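Local coordinates for protein ribulose bisphosphate carboxylase (Hyperthermus butylicus DSM 5456, PDB 6HUN) that probably catalyses the addition of carbon dioxide and water to ribulose 1,5-bisphosphate, yielding two molecules of 3-phosphoglycerate in archaeal AMP degradation, at residues Ala246-Arg249 and Glu250-Lys253. Sequence-based numbering, arbitrary orientation.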
loop_
_atom_site.group_PDB
_atom_site.type_symbol
_atom_site.label_atom_id
_atom_site.label_comp_id
_atom_site.label_asym_id
_atom_site.label_seq_id
_atom_site.Cartn_x
_atom_site.Cartn_y
_atom_site.Cartn_z
ATOM N N ALA A 246 -6.679 0.641 -11.935
ATOM C CA ALA A 246 -7.980 -0.027 -12.072
ATOM C C ALA A 246 -7.892 -1.408 -11.438
ATOM O O ALA A 246 -6.785 -1.909 -11.175
ATOM C CB ALA A 246 -8.377 -0.132 -13.540
ATOM N N PRO A 247 -9.017 -2.026 -11.095
ATOM C CA PRO A 247 -8.956 -3.455 -10.774
ATOM C C PRO A 247 -8.290 -4.186 -11.944
ATOM O O PRO A 247 -8.312 -3.715 -13.092
ATOM C CB PRO A 247 -10.439 -3.853 -10.591
ATOM C CG PRO A 247 -11.150 -2.529 -10.227
ATOM C CD PRO A 247 -10.394 -1.491 -11.101
ATOM N N ILE A 248 -7.697 -5.353 -11.641
ATOM C CA ILE A 248 -6.770 -6.038 -12.561
ATOM C C ILE A 248 -7.412 -6.266 -13.942
ATOM O O ILE A 248 -6.822 -5.929 -14.985
ATOM C CB ILE A 248 -6.275 -7.366 -11.927
ATOM C CG1 ILE A 248 -5.373 -7.126 -10.668
ATOM C CG2 ILE A 248 -5.591 -8.302 -12.964
ATOM C CD1 ILE A 248 -4.033 -6.236 -10.851
ATOM N N ARG A 249 -8.611 -6.871 -13.991
ATOM C CA ARG A 249 -9.214 -7.111 -15.307
ATOM C C ARG A 249 -9.453 -5.806 -16.085
ATOM O O ARG A 249 -9.225 -5.754 -17.318
ATOM C CB ARG A 249 -10.490 -7.940 -15.110
ATOM C CG ARG A 249 -10.138 -9.415 -15.135
ATOM C CD ARG A 249 -11.242 -10.344 -14.669
ATOM N NE ARG A 249 -10.700 -11.694 -14.502
ATOM C CZ ARG A 249 -11.355 -12.741 -13.995
ATOM N NH1 ARG A 249 -12.611 -12.623 -13.556
ATOM N NH2 ARG A 249 -10.728 -13.910 -13.909
ATOM N N GLU A 250 -9.871 -4.722 -15.394
ATOM C CA GLU A 250 -10.058 -3.461 -16.129
ATOM C C GLU A 250 -8.720 -2.878 -16.573
ATOM O O GLU A 250 -8.621 -2.290 -17.682
ATOM C CB GLU A 250 -10.844 -2.463 -15.262
ATOM C CG GLU A 250 -12.392 -2.655 -15.283
ATOM C CD GLU A 250 -12.958 -2.592 -16.731
ATOM O OE1 GLU A 250 -12.581 -1.667 -17.521
ATOM O OE2 GLU A 250 -13.774 -3.491 -17.096
ATOM N N MET A 251 -7.669 -3.034 -15.745
ATOM C CA MET A 251 -6.347 -2.515 -16.139
ATOM C C MET A 251 -5.823 -3.248 -17.368
ATOM O O MET A 251 -5.254 -2.631 -18.303
ATOM C CB MET A 251 -5.356 -2.676 -14.981
ATOM C CG MET A 251 -3.912 -2.203 -15.352
ATOM S SD MET A 251 -2.742 -2.512 -14.031
ATOM C CE MET A 251 -2.493 -4.261 -14.198
ATOM N N GLU A 252 -5.980 -4.576 -17.375
ATOM C CA GLU A 252 -5.538 -5.380 -18.524
ATOM C C GLU A 252 -6.182 -4.899 -19.810
ATOM O O GLU A 252 -5.511 -4.766 -20.857
ATOM C CB GLU A 252 -5.868 -6.871 -18.292
ATOM C CG GLU A 252 -5.006 -7.553 -17.233
ATOM C CD GLU A 252 -5.583 -8.908 -16.796
ATOM O OE1 GLU A 252 -6.772 -9.181 -17.067
ATOM O OE2 GLU A 252 -4.844 -9.717 -16.181
ATOM N N LYS A 253 -7.488 -4.620 -19.776
ATOM C CA LYS A 253 -8.139 -4.141 -21.003
ATOM C C LYS A 253 -7.610 -2.775 -21.411
ATOM O O LYS A 253 -7.493 -2.466 -22.612
ATOM C CB LYS A 253 -9.649 -4.061 -20.796
ATOM C CG LYS A 253 -10.289 -5.430 -20.568
ATOM C CD LYS A 253 -11.512 -5.382 -19.585
ATOM C CE LYS A 253 -12.820 -5.393 -20.366
ATOM N NZ LYS A 253 -14.022 -5.576 -19.491
HETATM O O HOH W 1 -9.227 -8.216 -18.930
#
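E252 lies across I248, one turn earlier in the helix, and illustrates how side-chain contacts lie over the backbone bonds of a helix's first turn. Its CB rests on I248 O and R249 O, and CG, set beside the backbone N (chi1 -71°), lies 3.3 Å from I248 O. That same carbonyl accepts the nearly straight bond from E252 N at 2.9 Å. From CG the chain runs extended, bringing the carboxylate past I248, where OE2 lies 3.6 Å from the methyl CG2. OE2 is hydrogen-bonded to H280 of the same chain, on helix 275-288. OE1 passes alongside R249, and a water donates both to it and, at 2.9 Å, to R249 O, which also accepts K253 N. R249 NH1 forms a long, weak ion pair with E283 of the second subunit. On the buried side, M251 CE meets I248 CD1 at 4.2 Å, while M251 CB packs against A246 CB. At the solvent-facing side, K253 NZ reaches E250 OE2 at 3.2 Å, on its syn side but 33° out of the carboxylate plane; E250 OE1 has its own salt bridge to R254. P247, the N-cap residue, receives M251 N through its carbonyl at 2.8 Å. This is the start of an amphipathic barrel helix, entered from strand 239-243 in a beta-alpha-beta unit of the Rubisco TIM barrel.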